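Local coordinates for protein serine--tRNA ligase (Pyrococcus horikoshii, PDB 2DQ0) that catalyses the ATP-dependent attachment of serine to tRNA(Ser), and probably also to tRNA(Sec), as a class II synthetase, at residues P218-R223 with L247-T252; E227-F232 with A253-A258; F308-P313 with V400-S405. All coordinates share one frame; numbering follows the deposited sequence.

Contact 1: P218-R223 with L247-T252; sequences PYMVRR and LYLIPT. With SSA (5'-O-(N-(L-seryl)-sulfamoyl)adenosine), chain G.
Y219-V221 pairs with Y248-I250 as a very short antiparallel strand pair, in which only M220-V221 and Y248-L249 are regular strand. V221 and Y248 form the hydrogen-bonded pair, V221 N to Y248 O at 2.8 Å and Y248 N to V221 O at 2.6 Å. M220 and L249 make the neighbouring non-hydrogen-bonded pair, and I250 N closes on Y219 O at 2.9 Å. On one face M220 and L249 lie side by side, CG of M220 against CD2 of L249; F185 of the second subunit also packs on M220. Segment 218-223 follows helix 190-209 and strand 213-216, an arrangement consistent with motif 1 of class II synthetases, which builds the dimer interface; Y219 OH accordingly bonds to H303 of the second subunit. V221 and I250 cross at about a right angle, CG1 of V221 3.8 Å from CG2 of I250. With CG1 of I250 between the backbone N and the carbonyl carbon (chi1 61°), its CD1 reaches P218 O at 3.6 Å. The chain of R223, extended from CG to NE, runs past the Y248 ring and donates from NH2 to Y248 OH at 2.7 Å. The hydroxyl lies in the guanidinium plane, which is turned 67° from the ring, and F235 adds a cation-pi contact to R223. Beyond the paired residues, T252 OG1 takes a weak hydrogen bond from N10 of the seryl-adenylate analogue SSA at 3.1 Å, while also capping E254 N and bonding to K304.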
loop_
_atom_site.group_PDB
_atom_site.type_symbol
_atom_site.label_atom_id
_atom_site.label_comp_id
_atom_site.label_asym_id
_atom_site.label_seq_id
_atom_site.Cartn_x
_atom_site.Cartn_y
_atom_site.Cartn_z
ATOM N N PRO A 218 3.475 8.543 -4.244
ATOM C CA PRO A 218 3.214 7.211 -4.798
ATOM C C PRO A 218 3.535 6.287 -3.605
ATOM O O PRO A 218 4.370 6.630 -2.769
ATOM C CB PRO A 218 4.259 7.088 -5.909
ATOM C CG PRO A 218 4.390 8.464 -6.390
ATOM C CD PRO A 218 4.418 9.281 -5.108
ATOM N N TYR A 219 2.886 5.140 -3.513
ATOM C CA TYR A 219 3.135 4.239 -2.390
ATOM C C TYR A 219 4.120 3.154 -2.814
ATOM O O TYR A 219 4.615 2.384 -1.986
ATOM C CB TYR A 219 1.812 3.607 -1.943
ATOM C CG TYR A 219 0.785 4.606 -1.433
ATOM C CD1 TYR A 219 -0.579 4.288 -1.435
ATOM C CD2 TYR A 219 1.172 5.855 -0.937
ATOM C CE1 TYR A 219 -1.537 5.192 -0.960
ATOM C CE2 TYR A 219 0.222 6.771 -0.451
ATOM C CZ TYR A 219 -1.128 6.422 -0.473
ATOM O OH TYR A 219 -2.073 7.303 -0.032
ATOM N N MET A 220 4.378 3.104 -4.120
ATOM C CA MET A 220 5.302 2.149 -4.720
ATOM C C MET A 220 6.281 2.989 -5.514
ATOM O O MET A 220 5.876 3.839 -6.308
ATOM C CB MET A 220 4.586 1.180 -5.682
ATOM C CG MET A 220 3.613 0.208 -5.019
ATOM S SD MET A 220 2.904 -1.052 -6.145
ATOM C CE MET A 220 1.669 -0.142 -6.868
ATOM N N VAL A 221 7.569 2.772 -5.301
ATOM C CA VAL A 221 8.557 3.534 -6.038
ATOM C C VAL A 221 9.592 2.609 -6.651
ATOM O O VAL A 221 9.668 1.419 -6.309
ATOM C CB VAL A 221 9.274 4.573 -5.141
ATOM C CG1 VAL A 221 8.269 5.516 -4.557
ATOM C CG2 VAL A 221 10.049 3.881 -4.033
ATOM N N ARG A 222 10.385 3.193 -7.551
ATOM C CA ARG A 222 11.464 2.530 -8.284
ATOM C C ARG A 222 12.676 2.288 -7.365
ATOM O O ARG A 222 12.952 3.075 -6.464
ATOM C CB ARG A 222 11.852 3.426 -9.456
ATOM C CG ARG A 222 12.435 2.715 -10.625
ATOM C CD ARG A 222 11.499 2.751 -11.806
ATOM N NE ARG A 222 11.220 4.120 -12.220
ATOM C CZ ARG A 222 10.585 4.446 -13.342
ATOM N NH1 ARG A 222 10.377 5.724 -13.627
ATOM N NH2 ARG A 222 10.162 3.498 -14.180
ATOM N N ARG A 223 13.408 1.204 -7.588
ATOM C CA ARG A 223 14.553 0.893 -6.731
ATOM C C ARG A 223 15.536 2.043 -6.419
ATOM O O ARG A 223 16.031 2.164 -5.293
ATOM C CB ARG A 223 15.355 -0.281 -7.312
ATOM C CG ARG A 223 16.391 -0.811 -6.323
ATOM C CD ARG A 223 17.312 -1.856 -6.905
ATOM N NE ARG A 223 18.175 -2.429 -5.873
ATOM C CZ ARG A 223 17.808 -3.373 -5.002
ATOM N NH1 ARG A 223 18.677 -3.813 -4.096
ATOM N NH2 ARG A 223 16.583 -3.891 -5.041
ATOM N N LEU A 247 9.452 -1.956 -8.682
ATOM C CA LEU A 247 8.573 -1.281 -7.733
ATOM C C LEU A 247 8.776 -1.815 -6.313
ATOM O O LEU A 247 8.862 -3.023 -6.074
ATOM C CB LEU A 247 7.112 -1.450 -8.145
ATOM C CG LEU A 247 6.680 -0.719 -9.421
ATOM C CD1 LEU A 247 5.275 -1.136 -9.800
ATOM C CD2 LEU A 247 6.743 0.796 -9.196
ATOM N N TYR A 248 8.867 -0.891 -5.370
ATOM C CA TYR A 248 9.066 -1.236 -3.971
ATOM C C TYR A 248 8.019 -0.496 -3.127
ATOM O O TYR A 248 7.715 0.664 -3.395
ATOM C CB TYR A 248 10.475 -0.827 -3.561
ATOM C CG TYR A 248 11.537 -1.569 -4.330
ATOM C CD1 TYR A 248 11.823 -1.260 -5.665
ATOM C CD2 TYR A 248 12.209 -2.648 -3.746
ATOM C CE1 TYR A 248 12.738 -2.013 -6.389
ATOM C CE2 TYR A 248 13.124 -3.396 -4.459
ATOM C CZ TYR A 248 13.383 -3.076 -5.767
ATOM O OH TYR A 248 14.318 -3.809 -6.421
ATOM N N LEU A 249 7.443 -1.175 -2.140
ATOM C CA LEU A 249 6.455 -0.543 -1.269
ATOM C C LEU A 249 7.239 0.365 -0.341
ATOM O O LEU A 249 8.248 -0.044 0.237
ATOM C CB LEU A 249 5.660 -1.592 -0.468
ATOM C CG LEU A 249 4.814 -2.532 -1.334
ATOM C CD1 LEU A 249 4.037 -3.472 -0.454
ATOM C CD2 LEU A 249 3.868 -1.728 -2.212
ATOM N N ILE A 250 6.792 1.603 -0.209
ATOM C CA ILE A 250 7.513 2.543 0.623
ATOM C C ILE A 250 7.352 2.238 2.099
ATOM O O ILE A 250 6.290 1.818 2.544
ATOM C CB ILE A 250 7.057 3.993 0.342
ATOM C CG1 ILE A 250 5.576 4.155 0.659
ATOM C CG2 ILE A 250 7.266 4.338 -1.135
ATOM C CD1 ILE A 250 5.135 5.586 0.594
ATOM N N PRO A 251 8.436 2.396 2.871
ATOM C CA PRO A 251 8.430 2.152 4.317
ATOM C C PRO A 251 8.126 3.424 5.082
ATOM O O PRO A 251 8.006 3.411 6.296
ATOM C CB PRO A 251 9.848 1.650 4.587
ATOM C CG PRO A 251 10.652 2.423 3.599
ATOM C CD PRO A 251 9.814 2.343 2.340
ATOM N N THR A 252 7.993 4.520 4.352
ATOM C CA THR A 252 7.725 5.836 4.926
ATOM C C THR A 252 7.608 6.807 3.765
ATOM O O THR A 252 8.281 6.622 2.755
ATOM C CB THR A 252 8.887 6.315 5.821
ATOM O OG1 THR A 252 8.877 7.743 5.883
ATOM C CG2 THR A 252 10.211 5.852 5.284
HETATM N N10 SSA G . 11.028 8.829 7.874
HETATM C CA SSA G . 11.428 8.683 9.286
HETATM C CB SSA G . 10.782 9.736 10.144
HETATM O OG SSA G . 9.380 9.508 10.323
HETATM C C9 SSA G . 11.066 7.327 9.881
HETATM O O9 SSA G . 10.382 6.523 9.254
HETATM N N8 SSA G . 11.547 7.057 11.100
HETATM S S1 SSA G . 11.176 5.674 11.830
HETATM O O1S SSA G . 11.730 4.628 10.983
HETATM O O2S SSA G . 11.625 5.816 13.210
HETATM O "O5'" SSA G . 9.610 5.622 11.763
HETATM C "C5'" SSA G . 8.858 6.675 12.332
HETATM C "C4'" SSA G . 7.853 6.171 13.320
HETATM O "O4'" SSA G . 6.905 5.295 12.682
HETATM C "C3'" SSA G . 8.352 5.363 14.501
HETATM O "O3'" SSA G . 8.904 6.227 15.474
HETATM C "C2'" SSA G . 7.033 4.782 14.978
HETATM O "O2'" SSA G . 6.188 5.708 15.619
HETATM C "C1'" SSA G . 6.416 4.363 13.637
HETATM N N9 SSA G . 6.823 3.038 13.179
HETATM C C8 SSA G . 8.019 2.633 12.608
HETATM N N7 SSA G . 8.055 1.359 12.314
HETATM C C5 SSA G . 6.809 0.889 12.717
HETATM C C6 SSA G . 6.215 -0.401 12.692
HETATM N N6 SSA G . 6.835 -1.478 12.219
HETATM N N1 SSA G . 4.936 -0.531 13.163
HETATM C C2 SSA G . 4.308 0.569 13.632
HETATM N N3 SSA G . 4.771 1.837 13.712
HETATM C C4 SSA G . 6.039 1.921 13.246
#

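Contact 2: E227-F232 with A253-A258; sequences EGSTSF and AEHPLA. With SSA (5'-O-(N-(L-seryl)-sulfamoyl)adenosine), chain G.
A serine methylene, not its hydroxyl, makes the central approach between S229 and H255: CB of S229 sits over one face of the imidazole, 3.6 Å from the ring centroid and 23° off its normal, a CH-pi contact. No hydrogen bond joins the two segments. The ring belongs to the first turn of helix 254-259, which grows directly out of the Thr-Ala-Glu (TXE) serine-binding element of seryl-tRNA synthetases, T252-E254, while S229 and T230 lie in the loop between helices 223-227 and 234-237. T230 adds a second apolar touch, its CG2 methyl reaching the same ring, the two side chains crossing at about a right angle. S229 OG, anti to its own carbonyl carbon (chi1 -60°), turns back to bond with V225 O; it also packs against the helix backbone, 3.6 Å from CA of H255, and on CB of A258. The loop is tied nearer the active site through Q381, whose NE2 is hydrogen-bonded both to S229 O and to OE2 of E254; this second-shell amide probably fixes the rotation of the carboxylate, leaving OE1 directed at the ligand. With CG anti to the backbone N (chi1 -177°), the E254 chain continues extended, carrying the carboxylate away from the helix to the amino group of SSA. There the modelled separation is implausibly short, so the length of the hydrogen bond from N10 of SSA to OE1 of E254 is doubtful. Within the helix, the turn that carries both E254 and H255 is held by A258 N, which bonds to E254 O at 2.9 Å.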
loop_
_atom_site.group_PDB
_atom_site.type_symbol
_atom_site.label_atom_id
_atom_site.label_comp_id
_atom_site.label_asym_id
_atom_site.label_seq_id
_atom_site.Cartn_x
_atom_site.Cartn_y
_atom_site.Cartn_z
ATOM N N GLU A 227 17.306 3.141 -2.873
ATOM C CA GLU A 227 18.721 3.121 -2.559
ATOM C C GLU A 227 19.246 4.542 -2.412
ATOM O O GLU A 227 20.313 4.770 -1.850
ATOM C CB GLU A 227 19.509 2.282 -3.572
ATOM C CG GLU A 227 19.501 2.726 -4.982
ATOM C CD GLU A 227 19.858 1.585 -5.931
ATOM O OE1 GLU A 227 19.885 1.834 -7.162
ATOM O OE2 GLU A 227 20.101 0.445 -5.454
ATOM N N GLY A 228 18.449 5.506 -2.849
ATOM C CA GLY A 228 18.866 6.882 -2.719
ATOM C C GLY A 228 18.478 7.414 -1.358
ATOM O O GLY A 228 18.991 8.445 -0.928
ATOM N N SER A 229 17.609 6.686 -0.658
ATOM C CA SER A 229 17.099 7.124 0.643
ATOM C C SER A 229 17.614 6.463 1.918
ATOM O O SER A 229 17.514 7.063 2.998
ATOM C CB SER A 229 15.570 7.022 0.644
ATOM O OG SER A 229 14.967 7.821 -0.362
ATOM N N THR A 230 18.129 5.238 1.817
ATOM C CA THR A 230 18.639 4.521 2.999
ATOM C C THR A 230 19.798 3.629 2.649
ATOM O O THR A 230 20.319 3.683 1.542
ATOM C CB THR A 230 17.593 3.575 3.671
ATOM O OG1 THR A 230 16.929 2.796 2.667
ATOM C CG2 THR A 230 16.598 4.351 4.467
ATOM N N SER A 231 20.192 2.794 3.606
ATOM C CA SER A 231 21.295 1.884 3.376
ATOM C C SER A 231 20.746 0.609 2.756
ATOM O O SER A 231 19.591 0.227 2.985
ATOM C CB SER A 231 22.046 1.577 4.677
ATOM O OG SER A 231 21.210 0.959 5.623
ATOM N N PHE A 232 21.580 -0.031 1.954
ATOM C CA PHE A 232 21.200 -1.240 1.262
ATOM C C PHE A 232 20.712 -2.378 2.154
ATOM O O PHE A 232 19.978 -3.245 1.690
ATOM C CB PHE A 232 22.363 -1.683 0.380
ATOM C CG PHE A 232 22.665 -0.720 -0.734
ATOM C CD1 PHE A 232 21.752 -0.519 -1.755
ATOM C CD2 PHE A 232 23.848 -0.005 -0.754
ATOM C CE1 PHE A 232 22.017 0.381 -2.776
ATOM C CE2 PHE A 232 24.118 0.899 -1.774
ATOM C CZ PHE A 232 23.205 1.092 -2.783
ATOM N N ALA A 253 6.767 7.833 3.902
ATOM C CA ALA A 253 6.575 8.808 2.834
ATOM C C ALA A 253 7.889 9.528 2.587
ATOM O O ALA A 253 8.095 10.112 1.525
ATOM C CB ALA A 253 5.474 9.811 3.206
ATOM N N GLU A 254 8.769 9.480 3.585
ATOM C CA GLU A 254 10.097 10.085 3.500
ATOM C C GLU A 254 10.788 9.761 2.160
ATOM O O GLU A 254 11.230 10.674 1.443
ATOM C CB GLU A 254 10.975 9.572 4.646
ATOM C CG GLU A 254 12.359 10.177 4.708
ATOM C CD GLU A 254 13.362 9.299 5.426
ATOM O OE1 GLU A 254 12.975 8.638 6.417
ATOM O OE2 GLU A 254 14.547 9.287 5.009
ATOM N N HIS A 255 10.874 8.470 1.829
ATOM C CA HIS A 255 11.527 8.024 0.589
ATOM C C HIS A 255 10.973 8.620 -0.705
ATOM O O HIS A 255 11.749 9.134 -1.501
ATOM C CB HIS A 255 11.537 6.497 0.492
ATOM C CG HIS A 255 12.271 5.828 1.612
ATOM N ND1 HIS A 255 12.903 6.538 2.616
ATOM C CD2 HIS A 255 12.518 4.520 1.861
ATOM C CE1 HIS A 255 13.513 5.694 3.429
ATOM N NE2 HIS A 255 13.296 4.465 2.991
ATOM N N PRO A 256 9.645 8.530 -0.958
ATOM C CA PRO A 256 9.119 9.123 -2.205
ATOM C C PRO A 256 9.228 10.656 -2.173
ATOM O O PRO A 256 9.360 11.307 -3.216
ATOM C CB PRO A 256 7.667 8.633 -2.253
ATOM C CG PRO A 256 7.339 8.347 -0.818
ATOM C CD PRO A 256 8.607 7.722 -0.291
ATOM N N LEU A 257 9.178 11.221 -0.969
ATOM C CA LEU A 257 9.322 12.660 -0.784
ATOM C C LEU A 257 10.744 13.099 -1.160
ATOM O O LEU A 257 10.938 14.201 -1.667
ATOM C CB LEU A 257 9.055 13.040 0.664
ATOM C CG LEU A 257 7.803 13.833 1.007
ATOM C CD1 LEU A 257 6.880 13.991 -0.201
ATOM C CD2 LEU A 257 7.120 13.132 2.178
ATOM N N ALA A 258 11.740 12.253 -0.908
ATOM C CA ALA A 258 13.112 12.605 -1.263
ATOM C C ALA A 258 13.360 12.348 -2.755
ATOM O O ALA A 258 14.026 13.130 -3.427
ATOM C CB ALA A 258 14.109 11.816 -0.419
HETATM N N10 SSA G . 11.028 8.829 7.874
HETATM C CA SSA G . 11.428 8.683 9.286
HETATM C CB SSA G . 10.782 9.736 10.144
HETATM O OG SSA G . 9.380 9.508 10.323
HETATM C C9 SSA G . 11.066 7.327 9.881
HETATM O O9 SSA G . 10.382 6.523 9.254
HETATM N N8 SSA G . 11.547 7.057 11.100
HETATM S S1 SSA G . 11.176 5.674 11.830
HETATM O O1S SSA G . 11.730 4.628 10.983
HETATM O O2S SSA G . 11.625 5.816 13.210
HETATM O "O5'" SSA G . 9.610 5.622 11.763
HETATM C "C5'" SSA G . 8.858 6.675 12.332
HETATM C "C4'" SSA G . 7.853 6.171 13.320
HETATM O "O4'" SSA G . 6.905 5.295 12.682
HETATM C "C3'" SSA G . 8.352 5.363 14.501
HETATM O "O3'" SSA G . 8.904 6.227 15.474
HETATM C "C2'" SSA G . 7.033 4.782 14.978
HETATM O "O2'" SSA G . 6.188 5.708 15.619
HETATM C "C1'" SSA G . 6.416 4.363 13.637
HETATM N N9 SSA G . 6.823 3.038 13.179
HETATM C C8 SSA G . 8.019 2.633 12.608
HETATM N N7 SSA G . 8.055 1.359 12.314
HETATM C C5 SSA G . 6.809 0.889 12.717
HETATM C C6 SSA G . 6.215 -0.401 12.692
HETATM N N6 SSA G . 6.835 -1.478 12.219
HETATM N N1 SSA G . 4.936 -0.531 13.163
HETATM C C2 SSA G . 4.308 0.569 13.632
HETATM N N3 SSA G . 4.771 1.837 13.712
HETATM C C4 SSA G . 6.039 1.921 13.246
#

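Contact 3: F308-P313 with V400-S405; sequences FVYSRP and VHTLNS. With SSA (5'-O-(N-(L-seryl)-sulfamoyl)adenosine), chain G.
V400 begins the second segment by setting its CG2 methyl at the edge of the Y310 ring, 4.1 Å from CD2; the hydroxyl of that tyrosine is bonded to L257 O. H401 forms a hydrogen-bonded antiparallel pair with S311, S311 N reaching H401 O at 2.9 Å and H401 N reaching S311 O at 3.0 Å. One face of its imidazole is covered by P313, whose CA stands over the ring centre, 3.5 Å from the centroid, in a CH-pi contact, while ND1 is bonded to S316 OG. With an alanine here, P313 would probably be left without the ring it rests on and S316 OG without one of its hydrogen-bonding partners. T402 returns to the opposite face, where its CB meets CZ of F308 at 4.0 Å and its OG1 bonds to Q381. L403 packs CB to CB on V309. Its carbonyl does double duty: O accepts V309 N at 2.8 Å and lies over one face of the F308 ring. CG anti to the backbone N (chi1 -169°) lays that ring against L403 O, between T402 and N404. N404 follows, its CB 4.0 Å from CD2 of F308 and its amide only 26° from the ring plane; OD1 faces the seryl CB of SSA. S405 brings its backbone to the ligand's OG at 3.8 Å from C. Strands 301-311 and 398-406 belong to the antiparallel sheet of the class II catalytic core, where 301-311 is probably the second strand of motif 2 and 398-406, followed by helix 410-420, the strand of motif 3.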
loop_
_atom_site.group_PDB
_atom_site.type_symbol
_atom_site.label_atom_id
_atom_site.label_comp_id
_atom_site.label_asym_id
_atom_site.label_seq_id
_atom_site.Cartn_x
_atom_site.Cartn_y
_atom_site.Cartn_z
ATOM N N PHE A 308 9.048 16.554 5.786
ATOM C CA PHE A 308 10.283 16.411 5.020
ATOM C C PHE A 308 10.730 17.800 4.604
ATOM O O PHE A 308 9.913 18.627 4.174
ATOM C CB PHE A 308 10.079 15.527 3.810
ATOM C CG PHE A 308 11.361 15.126 3.122
ATOM C CD1 PHE A 308 12.035 16.022 2.276
ATOM C CD2 PHE A 308 11.865 13.827 3.272
ATOM C CE1 PHE A 308 13.182 15.621 1.588
ATOM C CE2 PHE A 308 13.009 13.416 2.593
ATOM C CZ PHE A 308 13.674 14.313 1.743
ATOM N N VAL A 309 12.039 18.033 4.731
ATOM C CA VAL A 309 12.666 19.321 4.462
ATOM C C VAL A 309 13.915 19.334 3.585
ATOM O O VAL A 309 14.833 18.515 3.740
ATOM C CB VAL A 309 13.050 20.002 5.796
ATOM C CG1 VAL A 309 13.830 21.277 5.544
ATOM C CG2 VAL A 309 11.801 20.304 6.595
ATOM N N TYR A 310 13.934 20.292 2.660
ATOM C CA TYR A 310 15.069 20.515 1.774
ATOM C C TYR A 310 15.522 21.892 2.198
ATOM O O TYR A 310 14.749 22.840 2.095
ATOM C CB TYR A 310 14.653 20.613 0.311
ATOM C CG TYR A 310 14.215 19.340 -0.360
ATOM C CD1 TYR A 310 12.934 18.819 -0.157
ATOM C CD2 TYR A 310 15.053 18.690 -1.263
ATOM C CE1 TYR A 310 12.499 17.689 -0.851
ATOM C CE2 TYR A 310 14.625 17.554 -1.962
ATOM C CZ TYR A 310 13.347 17.062 -1.751
ATOM O OH TYR A 310 12.919 15.952 -2.451
ATOM N N SER A 311 16.749 22.017 2.688
ATOM C CA SER A 311 17.243 23.331 3.095
ATOM C C SER A 311 18.676 23.597 2.626
ATOM O O SER A 311 19.338 22.738 2.019
ATOM C CB SER A 311 17.188 23.487 4.622
ATOM O OG SER A 311 18.312 22.880 5.241
ATOM N N ARG A 312 19.142 24.811 2.896
ATOM C CA ARG A 312 20.506 25.177 2.561
ATOM C C ARG A 312 21.322 24.513 3.658
ATOM O O ARG A 312 20.893 24.451 4.807
ATOM C CB ARG A 312 20.696 26.690 2.666
ATOM C CG ARG A 312 19.699 27.491 1.876
ATOM C CD ARG A 312 19.722 28.970 2.245
ATOM N NE ARG A 312 19.278 29.750 1.098
ATOM C CZ ARG A 312 20.015 29.942 0.006
ATOM N NH1 ARG A 312 21.241 29.427 -0.075
ATOM N NH2 ARG A 312 19.503 30.598 -1.028
ATOM N N PRO A 313 22.500 23.996 3.321
ATOM C CA PRO A 313 23.327 23.355 4.342
ATOM C C PRO A 313 23.452 24.208 5.617
ATOM O O PRO A 313 23.474 23.681 6.740
ATOM C CB PRO A 313 24.657 23.173 3.620
ATOM C CG PRO A 313 24.201 22.831 2.223
ATOM C CD PRO A 313 23.085 23.835 1.979
ATOM N N VAL A 400 21.994 19.967 -1.519
ATOM C CA VAL A 400 21.082 20.507 -0.527
ATOM C C VAL A 400 21.176 19.623 0.712
ATOM O O VAL A 400 21.892 18.607 0.739
ATOM C CB VAL A 400 19.637 20.442 -1.069
ATOM C CG1 VAL A 400 19.577 21.009 -2.515
ATOM C CG2 VAL A 400 19.166 18.980 -1.087
ATOM N N HIS A 401 20.489 20.021 1.763
ATOM C CA HIS A 401 20.471 19.179 2.949
ATOM C C HIS A 401 19.041 18.687 3.061
ATOM O O HIS A 401 18.106 19.411 2.728
ATOM C CB HIS A 401 20.878 19.945 4.207
ATOM C CG HIS A 401 22.352 19.935 4.462
ATOM N ND1 HIS A 401 22.903 20.314 5.669
ATOM C CD2 HIS A 401 23.391 19.563 3.671
ATOM C CE1 HIS A 401 24.217 20.168 5.611
ATOM N NE2 HIS A 401 24.539 19.713 4.411
ATOM N N THR A 402 18.863 17.446 3.479
ATOM C CA THR A 402 17.516 16.922 3.626
ATOM C C THR A 402 17.275 16.543 5.064
ATOM O O THR A 402 18.187 16.124 5.775
ATOM C CB THR A 402 17.265 15.672 2.738
ATOM O OG1 THR A 402 18.136 14.603 3.135
ATOM C CG2 THR A 402 17.508 16.001 1.291
ATOM N N LEU A 403 16.037 16.719 5.495
ATOM C CA LEU A 403 15.649 16.342 6.838
ATOM C C LEU A 403 14.272 15.685 6.806
ATOM O O LEU A 403 13.496 15.886 5.865
ATOM C CB LEU A 403 15.618 17.560 7.762
ATOM C CG LEU A 403 16.974 18.177 8.099
ATOM C CD1 LEU A 403 17.372 19.182 7.021
ATOM C CD2 LEU A 403 16.872 18.860 9.436
ATOM N N ASN A 404 13.986 14.867 7.814
ATOM C CA ASN A 404 12.681 14.232 7.907
ATOM C C ASN A 404 12.345 14.005 9.363
ATOM O O ASN A 404 13.220 13.925 10.233
ATOM C CB ASN A 404 12.637 12.914 7.121
ATOM C CG ASN A 404 13.502 11.837 7.729
ATOM O OD1 ASN A 404 13.158 11.254 8.753
ATOM N ND2 ASN A 404 14.629 11.562 7.097
ATOM N N SER A 405 11.060 13.935 9.633
ATOM C CA SER A 405 10.610 13.720 10.981
ATOM C C SER A 405 9.177 13.285 11.001
ATOM O O SER A 405 8.332 13.756 10.233
ATOM C CB SER A 405 10.746 14.999 11.801
ATOM O OG SER A 405 10.242 14.837 13.117
HETATM N N10 SSA G . 11.028 8.829 7.874
HETATM C CA SSA G . 11.428 8.683 9.286
HETATM C CB SSA G . 10.782 9.736 10.144
HETATM O OG SSA G . 9.380 9.508 10.323
HETATM C C9 SSA G . 11.066 7.327 9.881
HETATM O O9 SSA G . 10.382 6.523 9.254
HETATM N N8 SSA G . 11.547 7.057 11.100
HETATM S S1 SSA G . 11.176 5.674 11.830
HETATM O O1S SSA G . 11.730 4.628 10.983
HETATM O O2S SSA G . 11.625 5.816 13.210
HETATM O "O5'" SSA G . 9.610 5.622 11.763
HETATM C "C5'" SSA G . 8.858 6.675 12.332
HETATM C "C4'" SSA G . 7.853 6.171 13.320
HETATM O "O4'" SSA G . 6.905 5.295 12.682
HETATM C "C3'" SSA G . 8.352 5.363 14.501
HETATM O "O3'" SSA G . 8.904 6.227 15.474
HETATM C "C2'" SSA G . 7.033 4.782 14.978
HETATM O "O2'" SSA G . 6.188 5.708 15.619
HETATM C "C1'" SSA G . 6.416 4.363 13.637
HETATM N N9 SSA G . 6.823 3.038 13.179
HETATM C C8 SSA G . 8.019 2.633 12.608
HETATM N N7 SSA G . 8.055 1.359 12.314
HETATM C C5 SSA G . 6.809 0.889 12.717
HETATM C C6 SSA G . 6.215 -0.401 12.692
HETATM N N6 SSA G . 6.835 -1.478 12.219
HETATM N N1 SSA G . 4.936 -0.531 13.163
HETATM C C2 SSA G . 4.308 0.569 13.632
HETATM N N3 SSA G . 4.771 1.837 13.712
HETATM C C4 SSA G . 6.039 1.921 13.246
#

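Contacts 1 and 2 interlock along the chain, their segments alternating, whereas contact 3 comes later, in series. Centres of contacts 1 and 2 are about 9 Å apart; strand 248-249 leads straight into helix 254-259, and P256 packs on I250 and V221. Contact 3 has its centre about 13 Å from that of contact 2 and about 20 Å from that of contact 1. Its strands belong to the large mixed sheet, on which helix 254-259 rests through A258 against F308. All three reach SSA, so the dimer-facing strand pair, the helix and the sheet converge on one seryl-adenylate pocket, occupied here by the analogue.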